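Local coordinates for protein VMB-1 (Vibrio alginolyticus, PDB 6JV4) that probably hydrolyses beta-lactam antibiotics to substituted beta-amino acids, as a zinc-dependent metallo-beta-lactamase of subclass B1, at residues 28-31 with 32-35; 121-125 with 126-130; 173-176 with 177-180; 189-192 with 193-197; 209-212 with 213-217. One frame throughout, in Å; residues are numbered along the deposited sequence.

Interaction 1 of 5, residues 28-31 with 32-35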
loop_
_atom_site.group_PDB
_atom_site.type_symbol
_atom_site.label_atom_id
_atom_site.label_comp_id
_atom_site.label_asym_id
_atom_site.label_seq_id
_atom_site.Cartn_x
_atom_site.Cartn_y
_atom_site.Cartn_z
ATOM N N LYS A 28 -11.542 2.019 -9.357
ATOM C CA LYS A 28 -12.683 2.922 -9.072
ATOM C C LYS A 28 -12.520 4.144 -9.943
ATOM O O LYS A 28 -11.399 4.460 -10.285
ATOM C CB LYS A 28 -12.746 3.378 -7.612
ATOM C CG LYS A 28 -13.420 2.422 -6.642
ATOM C CD LYS A 28 -13.895 2.979 -5.285
ATOM C CE LYS A 28 -14.624 1.863 -4.544
ATOM N NZ LYS A 28 -14.699 2.028 -3.071
ATOM N N ARG A 29 -13.636 4.796 -10.278
ATOM C CA ARG A 29 -13.601 6.121 -10.918
ATOM C C ARG A 29 -13.459 7.134 -9.797
ATOM O O ARG A 29 -14.272 7.145 -8.854
ATOM C CB ARG A 29 -14.857 6.366 -11.757
ATOM C CG ARG A 29 -14.913 7.749 -12.387
ATOM C CD ARG A 29 -16.036 7.823 -13.397
ATOM N NE ARG A 29 -16.264 9.220 -13.708
ATOM C CZ ARG A 29 -17.209 9.676 -14.531
ATOM N NH1 ARG A 29 -18.024 8.837 -15.158
ATOM N NH2 ARG A 29 -17.328 10.983 -14.717
ATOM N N VAL A 30 -12.454 7.969 -9.918
ATOM C CA VAL A 30 -12.126 9.067 -8.990
ATOM C C VAL A 30 -12.003 10.346 -9.826
ATOM O O VAL A 30 -11.024 10.491 -10.512
ATOM C CB VAL A 30 -10.843 8.760 -8.197
ATOM C CG1 VAL A 30 -10.563 9.851 -7.175
ATOM C CG2 VAL A 30 -10.921 7.413 -7.496
ATOM N N GLU A 31 -12.917 11.301 -9.653
ATOM C CA GLU A 31 -12.822 12.594 -10.371
ATOM C C GLU A 31 -11.678 13.400 -9.771
ATOM O O GLU A 31 -11.475 13.415 -8.553
ATOM C CB GLU A 31 -14.158 13.338 -10.236
ATOM C CG GLU A 31 -15.267 12.718 -11.087
ATOM C CD GLU A 31 -14.857 12.753 -12.545
ATOM O OE1 GLU A 31 -14.573 13.858 -13.021
ATOM O OE2 GLU A 31 -14.710 11.677 -13.175
ATOM N N PRO A 32 -10.953 14.174 -10.583
ATOM C CA PRO A 32 -11.158 14.215 -12.033
ATOM C C PRO A 32 -10.322 13.271 -12.902
ATOM O O PRO A 32 -10.329 13.450 -14.109
ATOM C CB PRO A 32 -10.651 15.638 -12.328
ATOM C CG PRO A 32 -9.441 15.747 -11.415
ATOM C CD PRO A 32 -9.940 15.144 -10.124
ATOM N N TRP A 33 -9.642 12.278 -12.327
ATOM C CA TRP A 33 -8.709 11.436 -13.128
ATOM C C TRP A 33 -9.432 10.335 -13.892
ATOM O O TRP A 33 -8.770 9.726 -14.712
ATOM C CB TRP A 33 -7.639 10.803 -12.259
ATOM C CG TRP A 33 -6.815 11.908 -11.717
ATOM C CD1 TRP A 33 -5.905 12.696 -12.360
ATOM C CD2 TRP A 33 -7.030 12.474 -10.440
ATOM N NE1 TRP A 33 -5.467 13.671 -11.518
ATOM C CE2 TRP A 33 -6.152 13.565 -10.339
ATOM C CE3 TRP A 33 -7.862 12.112 -9.389
ATOM C CZ2 TRP A 33 -6.105 14.353 -9.202
ATOM C CZ3 TRP A 33 -7.801 12.880 -8.260
ATOM C CH2 TRP A 33 -6.920 13.956 -8.169
ATOM N N GLY A 34 -10.659 9.995 -13.524
ATOM C CA GLY A 34 -11.414 8.914 -14.166
ATOM C C GLY A 34 -11.139 7.551 -13.536
ATOM O O GLY A 34 -10.844 7.502 -12.358
ATOM N N LEU A 35 -11.230 6.484 -14.322
ATOM C CA LEU A 35 -11.033 5.105 -13.801
ATOM C C LEU A 35 -9.548 4.911 -13.484
ATOM O O LEU A 35 -8.674 5.145 -14.358
ATOM C CB LEU A 35 -11.508 4.092 -14.838
ATOM C CG LEU A 35 -13.013 3.948 -14.995
ATOM C CD1 LEU A 35 -13.276 3.133 -16.245
ATOM C CD2 LEU A 35 -13.639 3.335 -13.789
#
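Pro32 follows Glu31 through a cis peptide bond, which bends the chain sharply at the tip. Its CA is met by Glu31 OE1 at 3.6 Å. The Glu31 chain doubles back, and its other oxygen, OE2, forms a salt bridge with Arg29. Arg29 NE and NH2 both bind that one oxygen, from the same face of the carboxylate. NE gives the shorter bond, at 3.0 Å. The Arg29 chain runs extended to get there. At Trp33 the backbone N gives a weak, bent bond to Val30 O. Pro32 CD sits 3.6 Å above one face of the Trp33 ring, toward the rim. Val30 CG1 slants up to Trp33 CE3 at 4.2 Å. Gly34 N also bonds to Val30 O, at 3.1 Å. Trp33 and Gly34 therefore both face Val30, a classic beta bulge. It lies in the hairpin loop between strand 21-30 and strand 36-45, which probably corresponds to the mobile loop that flanks the active site in subclass B1 enzymes. Val30 lies close to a bound citrate, probably from the crystallisation liquor, and its side chain is about 7 Å from that of zinc ligand His205. Gly34 O takes a nearly straight bond from Val30 N, 3.0 Å long at 174°. Gly34 has a positive phi (88°), which glycine adopts readily. Leu35 pairs with Arg29 as an antiparallel non-hydrogen-bonded pair. Leu35 CD2 touches Arg29 CB at 3.8 Å.

Interaction 2 of 5, residues 121-125 with 126-130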
loop_
_atom_site.group_PDB
_atom_site.type_symbol
_atom_site.label_atom_id
_atom_site.label_comp_id
_atom_site.label_asym_id
_atom_site.label_seq_id
_atom_site.Cartn_x
_atom_site.Cartn_y
_atom_site.Cartn_z
ATOM N N ASP A 121 -4.015 -2.687 16.044
ATOM C CA ASP A 121 -2.616 -2.712 16.477
ATOM C C ASP A 121 -1.902 -1.489 15.886
ATOM O O ASP A 121 -2.110 -1.221 14.697
ATOM C CB ASP A 121 -1.957 -4.016 16.035
ATOM C CG ASP A 121 -2.540 -5.180 16.833
ATOM O OD1 ASP A 121 -3.650 -5.585 16.548
ATOM O OD2 ASP A 121 -1.923 -5.531 17.820
ATOM N N GLU A 122 -1.211 -0.723 16.736
ATOM C CA GLU A 122 -0.606 0.553 16.285
ATOM C C GLU A 122 0.893 0.380 16.128
ATOM O O GLU A 122 1.579 -0.142 17.067
ATOM C CB GLU A 122 -0.945 1.684 17.248
ATOM C CG GLU A 122 -0.505 3.039 16.747
ATOM C CD GLU A 122 -1.277 4.179 17.421
ATOM O OE1 GLU A 122 -2.356 4.568 16.940
ATOM O OE2 GLU A 122 -0.786 4.641 18.459
ATOM N N ILE A 123 1.422 0.816 15.000
ATOM C CA ILE A 123 2.883 0.845 14.799
ATOM C C ILE A 123 3.397 2.155 15.373
ATOM O O ILE A 123 2.950 3.224 14.913
ATOM C CB ILE A 123 3.198 0.682 13.313
ATOM C CG1 ILE A 123 2.721 -0.668 12.822
ATOM C CG2 ILE A 123 4.657 0.966 13.010
ATOM C CD1 ILE A 123 2.723 -0.785 11.288
ATOM N N SER A 124 4.336 2.082 16.314
ATOM C CA SER A 124 4.768 3.287 17.049
ATOM C C SER A 124 6.255 3.549 16.800
ATOM O O SER A 124 6.927 4.167 17.647
ATOM C CB SER A 124 4.419 3.130 18.524
ATOM O OG SER A 124 5.006 1.941 19.003
ATOM N N SER A 125 6.793 3.129 15.665
ATOM C CA SER A 125 8.197 3.360 15.277
ATOM C C SER A 125 8.295 3.585 13.774
ATOM O O SER A 125 7.352 3.250 13.038
ATOM C CB SER A 125 9.093 2.214 15.731
ATOM O OG SER A 125 8.503 0.999 15.343
ATOM N N ASN A 126 9.397 4.165 13.351
ATOM C CA ASN A 126 9.626 4.447 11.911
ATOM C C ASN A 126 9.908 3.171 11.123
ATOM O O ASN A 126 9.684 3.201 9.916
ATOM C CB ASN A 126 10.761 5.429 11.692
ATOM C CG ASN A 126 10.420 6.785 12.250
ATOM O OD1 ASN A 126 9.274 7.235 12.103
ATOM N ND2 ASN A 126 11.435 7.450 12.785
ATOM N N THR A 127 10.431 2.121 11.768
ATOM C CA THR A 127 10.660 0.814 11.125
ATOM C C THR A 127 9.926 -0.208 11.973
ATOM O O THR A 127 9.818 -0.016 13.205
ATOM C CB THR A 127 12.149 0.494 10.983
ATOM O OG1 THR A 127 12.712 0.449 12.299
ATOM C CG2 THR A 127 12.870 1.506 10.144
ATOM N N PHE A 128 9.344 -1.207 11.353
ATOM C CA PHE A 128 8.496 -2.186 12.067
ATOM C C PHE A 128 8.519 -3.494 11.283
ATOM O O PHE A 128 8.272 -3.514 10.050
ATOM C CB PHE A 128 7.069 -1.655 12.263
ATOM C CG PHE A 128 6.143 -2.629 12.941
ATOM C CD1 PHE A 128 6.165 -2.753 14.323
ATOM C CD2 PHE A 128 5.244 -3.415 12.246
ATOM C CE1 PHE A 128 5.329 -3.652 14.980
ATOM C CE2 PHE A 128 4.376 -4.281 12.912
ATOM C CZ PHE A 128 4.466 -4.441 14.274
ATOM N N GLU A 129 8.783 -4.594 11.991
ATOM C CA GLU A 129 8.721 -5.937 11.390
ATOM C C GLU A 129 7.278 -6.397 11.374
ATOM O O GLU A 129 6.737 -6.830 12.412
ATOM C CB GLU A 129 9.638 -6.917 12.135
ATOM C CG GLU A 129 11.087 -6.765 11.773
ATOM C CD GLU A 129 11.412 -7.169 10.339
ATOM O OE1 GLU A 129 11.549 -8.416 10.031
ATOM O OE2 GLU A 129 11.532 -6.241 9.533
ATOM N N PHE A 130 6.599 -6.204 10.253
ATOM C CA PHE A 130 5.179 -6.601 10.117
ATOM C C PHE A 130 5.057 -8.141 10.059
ATOM O O PHE A 130 4.122 -8.727 10.634
ATOM C CB PHE A 130 4.591 -5.890 8.901
ATOM C CG PHE A 130 3.246 -6.417 8.501
ATOM C CD1 PHE A 130 2.184 -6.367 9.401
ATOM C CD2 PHE A 130 2.996 -6.810 7.196
ATOM C CE1 PHE A 130 0.936 -6.842 9.029
ATOM C CE2 PHE A 130 1.746 -7.261 6.826
ATOM C CZ PHE A 130 0.708 -7.264 7.736
#
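Ser125 OG donates to Thr127 O at 2.7 Å, the one hydrogen bond between residues 121-125 and 126-130. The donor comes in tilted 29° from the plane of the carbonyl. OG stands between the backbone N and the carbonyl carbon of its own residue (chi1 49°), and this turns it across the bend to the carbonyl two residues on. The bond ties the two arms of the bend together through a side chain. The apolar half lies between Ile123 and Phe128. Ile123 points at Phe128, and two of its branches do most of the touching. CG1 rides over one face of the Phe128 ring, 3.9 Å from the centroid and 17° off the ring normal, a CH-pi contact. CG2 reaches the stem of the side chain instead, with Ile123 CG2 3.6 Å from Phe128 CB. Ile123 CD1 lies past the rim and meets Phe128 CD2 at 3.8 Å. Phe128 holds its ring under Ile123 because CG is anti to the backbone N. Ile123 is buried, whereas Ser125 and Asn126 are exposed at the corner. The bend joins two edge strands of different sheets: strand 121-123 borders the large mixed sheet and strand 127-129 borders the smaller one, in the alphabeta/betaalpha sandwich of this superfamily. Ile123 packs on Tyr102 of strand 100-104. From the second arm, Phe128 touches Val137 and Thr127 touches Phe138, both of strand 135-138.

Interaction 3 of 5, residues 173-176 with 177-180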
loop_
_atom_site.group_PDB
_atom_site.type_symbol
_atom_site.label_atom_id
_atom_site.label_comp_id
_atom_site.label_asym_id
_atom_site.label_seq_id
_atom_site.Cartn_x
_atom_site.Cartn_y
_atom_site.Cartn_z
ATOM N N LEU A 173 0.963 13.967 -10.022
ATOM C CA LEU A 173 0.966 13.307 -8.694
ATOM C C LEU A 173 -0.407 12.751 -8.348
ATOM O O LEU A 173 -0.520 12.100 -7.336
ATOM C CB LEU A 173 1.424 14.308 -7.643
ATOM C CG LEU A 173 2.897 14.740 -7.741
ATOM C CD1 LEU A 173 3.138 15.867 -6.793
ATOM C CD2 LEU A 173 3.844 13.554 -7.492
ATOM N N GLY A 174 -1.427 12.949 -9.179
ATOM C CA GLY A 174 -2.777 12.549 -8.786
ATOM C C GLY A 174 -3.292 13.420 -7.664
ATOM O O GLY A 174 -3.038 14.634 -7.666
ATOM N N TYR A 175 -4.054 12.815 -6.753
ATOM C CA TYR A 175 -4.776 13.613 -5.741
ATOM C C TYR A 175 -3.778 14.183 -4.734
ATOM O O TYR A 175 -3.099 13.409 -4.018
ATOM C CB TYR A 175 -5.815 12.780 -5.010
ATOM C CG TYR A 175 -6.488 13.552 -3.917
ATOM C CD1 TYR A 175 -7.262 14.649 -4.221
ATOM C CD2 TYR A 175 -6.301 13.233 -2.586
ATOM C CE1 TYR A 175 -7.922 15.336 -3.223
ATOM C CE2 TYR A 175 -6.933 13.917 -1.572
ATOM C CZ TYR A 175 -7.772 14.966 -1.890
ATOM O OH TYR A 175 -8.371 15.694 -0.907
ATOM N N THR A 176 -3.715 15.508 -4.631
ATOM C CA THR A 176 -2.732 16.166 -3.742
ATOM C C THR A 176 -3.400 16.925 -2.621
ATOM O O THR A 176 -2.664 17.611 -1.882
ATOM C CB THR A 176 -1.768 17.073 -4.519
ATOM O OG1 THR A 176 -2.549 18.054 -5.192
ATOM C CG2 THR A 176 -0.908 16.300 -5.489
ATOM N N GLY A 177 -4.711 16.717 -2.402
ATOM C CA GLY A 177 -5.425 17.437 -1.331
ATOM C C GLY A 177 -4.804 17.233 0.015
ATOM O O GLY A 177 -4.920 18.112 0.875
ATOM N N ASP A 178 -4.239 16.041 0.280
ATOM C CA ASP A 178 -3.663 15.689 1.583
ATOM C C ASP A 178 -2.148 15.518 1.463
ATOM O O ASP A 178 -1.514 15.095 2.462
ATOM C CB ASP A 178 -4.295 14.396 2.119
ATOM C CG ASP A 178 -5.777 14.573 2.436
ATOM O OD1 ASP A 178 -6.081 15.625 3.037
ATOM O OD2 ASP A 178 -6.554 13.665 2.127
ATOM N N ALA A 179 -1.565 15.942 0.343
ATOM C CA ALA A 179 -0.120 15.728 0.074
ATOM C C ALA A 179 0.768 16.835 0.671
ATOM O O ALA A 179 0.287 17.963 1.000
ATOM C CB ALA A 179 0.077 15.624 -1.411
ATOM N N ASN A 180 2.040 16.514 0.859
ATOM C CA ASN A 180 3.121 17.431 1.247
ATOM C C ASN A 180 4.088 17.437 0.068
ATOM O O ASN A 180 5.044 16.606 0.070
ATOM C CB ASN A 180 3.779 17.035 2.545
ATOM C CG ASN A 180 4.672 18.124 3.057
ATOM O OD1 ASN A 180 5.291 18.841 2.264
ATOM N ND2 ASN A 180 4.786 18.185 4.378
HETATM O O HOH W 1 -3.214 13.484 -1.108
#
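A type I beta turn from Thr176 to Ala179 lies in the long loop between strand 158-162 and helix 184-194, beside the zinc site. The corresponding loop borders the active site in subclass B1 enzymes. Ala179 N closes the turn on Thr176 O, at 3.0 Å and 162°. Ala179 CB also lies 3.9 Å from Thr176 CB. The Tyr175 ring lies flat on the start of the turn. Gly177 N sits 3.4 Å above the ring plane, over its centre, and Gly177 CA is 3.4 Å from Tyr175 OH. The ring gets there because its CG is anti to the backbone N (chi1 176°). With no side chain on Gly177, the backbone itself lies against the ring. Asp178 meets the ring at its edge, and the carboxylate plane stands 84° to the ring plane. The stronger partner of Asp178 OD2 is His84 NE2, a hydrogen bond to a zinc ligand. Asp178 is thus a second-shell residue that probably helps to orient His84 and may make it a better ligand. Tyr175 also touches Trp33, and its backbone N is hydrogen-bonded to a bound citrate, probably from the crystallisation liquor. One water links the residue before the turn to its third residue: it donates to Tyr175 O at 2.9 Å and accepts from Asp178 N at 3.1 Å.

Interaction 4 of 5, residues 189-192 with 193-197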
loop_
_atom_site.group_PDB
_atom_site.type_symbol
_atom_site.label_atom_id
_atom_site.label_comp_id
_atom_site.label_asym_id
_atom_site.label_seq_id
_atom_site.Cartn_x
_atom_site.Cartn_y
_atom_site.Cartn_z
ATOM N N GLN A 189 13.903 10.322 -1.435
ATOM C CA GLN A 189 15.359 10.066 -1.392
ATOM C C GLN A 189 15.671 9.073 -0.282
ATOM O O GLN A 189 16.573 8.233 -0.469
ATOM C CB GLN A 189 16.178 11.339 -1.256
ATOM C CG GLN A 189 17.646 11.076 -1.554
ATOM C CD GLN A 189 17.872 10.698 -2.993
ATOM O OE1 GLN A 189 17.309 11.308 -3.907
ATOM N NE2 GLN A 189 18.758 9.738 -3.220
ATOM N N LYS A 190 14.970 9.140 0.875
ATOM C CA LYS A 190 15.204 8.152 1.960
ATOM C C LYS A 190 14.919 6.747 1.452
ATOM O O LYS A 190 15.685 5.810 1.751
ATOM C CB LYS A 190 14.368 8.522 3.187
ATOM C CG LYS A 190 14.809 9.842 3.797
ATOM C CD LYS A 190 14.047 10.167 5.040
ATOM C CE LYS A 190 14.452 11.514 5.583
ATOM N NZ LYS A 190 13.346 12.017 6.428
ATOM N N VAL A 191 13.833 6.581 0.690
ATOM C CA VAL A 191 13.448 5.259 0.141
ATOM C C VAL A 191 14.493 4.829 -0.887
ATOM O O VAL A 191 14.867 3.682 -0.881
ATOM C CB VAL A 191 12.019 5.302 -0.414
ATOM C CG1 VAL A 191 11.649 3.997 -1.095
ATOM C CG2 VAL A 191 11.059 5.625 0.704
ATOM N N ILE A 192 14.849 5.718 -1.791
ATOM C CA ILE A 192 15.888 5.422 -2.816
ATOM C C ILE A 192 17.163 4.940 -2.112
ATOM O O ILE A 192 17.783 3.996 -2.569
ATOM C CB ILE A 192 16.121 6.653 -3.674
ATOM C CG1 ILE A 192 14.931 6.901 -4.595
ATOM C CG2 ILE A 192 17.413 6.530 -4.463
ATOM C CD1 ILE A 192 14.924 8.263 -5.235
ATOM N N ASN A 193 17.598 5.641 -1.083
ATOM C CA ASN A 193 18.881 5.314 -0.404
ATOM C C ASN A 193 18.760 3.981 0.327
ATOM O O ASN A 193 19.748 3.212 0.444
ATOM C CB ASN A 193 19.233 6.444 0.550
ATOM C CG ASN A 193 19.692 7.705 -0.144
ATOM O OD1 ASN A 193 19.913 7.714 -1.345
ATOM N ND2 ASN A 193 19.790 8.767 0.598
ATOM N N ARG A 194 17.595 3.695 0.867
ATOM C CA ARG A 194 17.380 2.493 1.719
ATOM C C ARG A 194 17.267 1.222 0.888
ATOM O O ARG A 194 17.654 0.151 1.404
ATOM C CB ARG A 194 16.162 2.712 2.617
ATOM C CG ARG A 194 15.955 1.634 3.660
ATOM C CD ARG A 194 14.826 2.039 4.600
ATOM N NE ARG A 194 14.545 1.039 5.608
ATOM C CZ ARG A 194 15.132 1.004 6.790
ATOM N NH1 ARG A 194 16.068 1.894 7.088
ATOM N NH2 ARG A 194 14.792 0.081 7.670
ATOM N N TYR A 195 16.742 1.293 -0.340
ATOM C CA TYR A 195 16.418 0.108 -1.156
ATOM C C TYR A 195 17.045 0.230 -2.541
ATOM O O TYR A 195 16.360 0.073 -3.560
ATOM C CB TYR A 195 14.908 -0.098 -1.243
ATOM C CG TYR A 195 14.208 -0.100 0.084
ATOM C CD1 TYR A 195 14.329 -1.148 0.971
ATOM C CD2 TYR A 195 13.383 0.950 0.427
ATOM C CE1 TYR A 195 13.704 -1.122 2.205
ATOM C CE2 TYR A 195 12.720 0.965 1.630
ATOM C CZ TYR A 195 12.870 -0.073 2.521
ATOM O OH TYR A 195 12.248 -0.109 3.726
ATOM N N PRO A 196 18.397 0.326 -2.629
ATOM C CA PRO A 196 19.063 0.307 -3.936
ATOM C C PRO A 196 18.922 -1.050 -4.629
ATOM O O PRO A 196 19.133 -1.114 -5.835
ATOM C CB PRO A 196 20.535 0.580 -3.541
ATOM C CG PRO A 196 20.663 -0.007 -2.199
ATOM C CD PRO A 196 19.363 0.425 -1.521
ATOM N N ASP A 197 18.598 -2.096 -3.856
ATOM C CA ASP A 197 18.464 -3.493 -4.302
ATOM C C ASP A 197 17.018 -3.829 -4.672
ATOM O O ASP A 197 16.737 -4.991 -4.925
ATOM C CB ASP A 197 18.998 -4.440 -3.237
ATOM C CG ASP A 197 18.464 -4.284 -1.821
ATOM O OD1 ASP A 197 17.942 -3.196 -1.446
ATOM O OD2 ASP A 197 18.624 -5.243 -1.072
HETATM O O HOH W 2 16.745 2.760 -4.887
#
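Asn193 N bonds to Gln189 O at 2.9 Å, and Arg194 N to Lys190 O and Tyr195 N to Val191 O continue the helical pattern to the end of helix 184-194, where Tyr195 is the first residue to leave it. Arg194 N makes a second, weak bond to Val191 O. One turn of side chains repeats the backbone link. Gln189 NE2 donates to Asn193 OD1 at 3.0 Å and 158°. The Gln189 chain bends at chi2 (66°), which brings its amide forward to Asn193, one turn on. The acceptor lies in the amide plane of Gln189, while NE2 stands above that of Asn193. The other end of the Gln189 amide, OE1, is bound by Gln218 of helix 212-226. On the buried side Val191 CG1 meets the Tyr195 ring at its edge, 3.8 Å from CD2. Arg194 CG lies over one face of the same ring, 3.7 Å above its plane. Further out, Arg194 makes a cation-pi contact with Phe138, and the Tyr195 ring meets Trp152. The helix is the crossover of a beta-alpha-beta unit between strands 158-162 and 200-203. Val191 and Tyr195 both pack on Leu159 of the first of these strands. Past the last turn a water donates to Ile192 O at 2.8 Å and to Tyr195 O at 3.0 Å. Solvent thus stands in for the helical bond at Ile192 O, because the N four residues on belongs to Pro196, which has no N-H.

Interaction 5 of 5, residues 209-212 with 213-217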
loop_
_atom_site.group_PDB
_atom_site.type_symbol
_atom_site.label_atom_id
_atom_site.label_comp_id
_atom_site.label_asym_id
_atom_site.label_seq_id
_atom_site.Cartn_x
_atom_site.Cartn_y
_atom_site.Cartn_z
ATOM N N GLY A 209 6.741 -1.686 -11.758
ATOM C CA GLY A 209 7.992 -1.469 -12.494
ATOM C C GLY A 209 9.199 -1.676 -11.614
ATOM O O GLY A 209 9.138 -2.483 -10.687
ATOM N N ASP A 210 10.289 -1.072 -12.028
ATOM C CA ASP A 210 11.587 -1.259 -11.360
ATOM C C ASP A 210 11.857 -0.046 -10.497
ATOM O O ASP A 210 10.966 0.785 -10.285
ATOM C CB ASP A 210 12.660 -1.534 -12.407
ATOM C CG ASP A 210 12.987 -0.373 -13.308
ATOM O OD1 ASP A 210 12.454 0.712 -13.126
ATOM O OD2 ASP A 210 13.806 -0.600 -14.251
ATOM N N VAL A 211 13.092 0.111 -10.023
ATOM C CA VAL A 211 13.435 1.223 -9.120
ATOM C C VAL A 211 13.248 2.606 -9.778
ATOM O O VAL A 211 13.092 3.563 -9.050
ATOM C CB VAL A 211 14.876 0.979 -8.670
ATOM C CG1 VAL A 211 15.872 1.311 -9.784
ATOM C CG2 VAL A 211 15.170 1.640 -7.377
ATOM N N SER A 212 13.158 2.697 -11.110
ATOM C CA SER A 212 12.957 3.987 -11.804
ATOM C C SER A 212 11.645 4.630 -11.356
ATOM O O SER A 212 11.546 5.859 -11.423
ATOM C CB SER A 212 13.058 3.875 -13.292
ATOM O OG SER A 212 11.957 3.231 -13.851
ATOM N N LEU A 213 10.663 3.863 -10.853
ATOM C CA LEU A 213 9.403 4.502 -10.412
ATOM C C LEU A 213 9.709 5.472 -9.277
ATOM O O LEU A 213 9.020 6.479 -9.157
ATOM C CB LEU A 213 8.355 3.478 -9.965
ATOM C CG LEU A 213 7.506 2.847 -11.076
ATOM C CD1 LEU A 213 8.337 2.152 -12.139
ATOM C CD2 LEU A 213 6.493 1.890 -10.472
ATOM N N LEU A 214 10.659 5.162 -8.421
ATOM C CA LEU A 214 10.998 6.048 -7.299
ATOM C C LEU A 214 11.550 7.371 -7.838
ATOM O O LEU A 214 11.212 8.431 -7.337
ATOM C CB LEU A 214 12.030 5.375 -6.403
ATOM C CG LEU A 214 11.679 4.020 -5.806
ATOM C CD1 LEU A 214 12.828 3.576 -4.936
ATOM C CD2 LEU A 214 10.353 4.032 -5.067
ATOM N N LYS A 215 12.483 7.264 -8.789
ATOM C CA LYS A 215 13.149 8.451 -9.392
ATOM C C LYS A 215 12.111 9.276 -10.156
ATOM O O LYS A 215 12.180 10.519 -10.097
ATOM C CB LYS A 215 14.290 8.010 -10.315
ATOM C CG LYS A 215 15.547 7.518 -9.608
ATOM C CD LYS A 215 15.306 6.307 -8.732
ATOM C CE LYS A 215 16.558 5.825 -8.030
ATOM N NZ LYS A 215 17.499 5.173 -8.970
ATOM N N HIS A 216 11.191 8.596 -10.844
ATOM C CA HIS A 216 10.136 9.286 -11.621
ATOM C C HIS A 216 9.267 10.095 -10.661
ATOM O O HIS A 216 8.960 11.245 -10.946
ATOM C CB HIS A 216 9.336 8.264 -12.439
ATOM C CG HIS A 216 8.272 8.913 -13.252
ATOM N ND1 HIS A 216 8.554 9.917 -14.209
ATOM C CD2 HIS A 216 6.930 8.857 -13.143
ATOM C CE1 HIS A 216 7.398 10.325 -14.742
ATOM N NE2 HIS A 216 6.400 9.701 -14.076
ATOM N N THR A 217 8.792 9.456 -9.602
ATOM C CA THR A 217 7.923 10.105 -8.603
ATOM C C THR A 217 8.643 11.303 -7.969
ATOM O O THR A 217 8.026 12.390 -7.818
ATOM C CB THR A 217 7.471 9.116 -7.525
ATOM O OG1 THR A 217 6.713 8.131 -8.226
ATOM C CG2 THR A 217 6.635 9.800 -6.469
#
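Gly209 touches Leu213 through its CA, 3.7 Å from Leu213 CD1. Gly209 has no side chain, and its bare CA lies against the methyl. Asp210 uses both its backbone and its side chain. Its O accepts from Leu213 N at 3.1 Å, nearly straight at 171°. Its carboxylate turns toward Ser212 (chi1 68°), and OD1 is held by two donors of Ser212. Ser212 OG gives 2.7 Å, nearly in line with the C-O bond, and Ser212 N gives 2.9 Å from above the carboxylate plane. The negative charge lies at the helix start and probably interacts favourably with its dipole. Val211 O accepts from Leu214 N at 3.0 Å. Val211 CG2 meets Leu214 CD1 at 3.9 Å, the two side chains crossing at about a right angle. Lys215 CD lies 3.5 Å from Val211 O. Ser212 O takes the first full helical bond, from His216 N at 2.8 Å. The next carbonyl, Leu213 O, is bound from opposite faces by Thr217 N and Thr217 OG1. Outside, Leu213 rests on Pro203 of strand 200-203, and His216 NE2 binds Asn170 O. The loop of Asp210 OD1 to Ser212 N is an Asx turn, a common way to cap the N-terminal end of a helix, here the C-terminal helix 212-226.

In the fold
All five contacts are local and follow one another along the chain; none nests in or crosses another. Interaction 1 closes the hairpin loop between strands 21-30 and 36-45. Interaction 2 makes the bend from the edge of the large sheet to the edge of the smaller one, about 32 Å from interaction 1 between centres. Interaction 3 shapes the loop beside the zinc site and meets interaction 1 where Trp33 packs on Gly174 and Tyr175. Interaction 4 ends helix 184-194, and its Arg194 touches Thr127 of interaction 2. Interaction 5 starts helix 212-226, whose Leu214 and Lys215 pack against Ile192, so the end of helix 184-194 meets the start of helix 212-226.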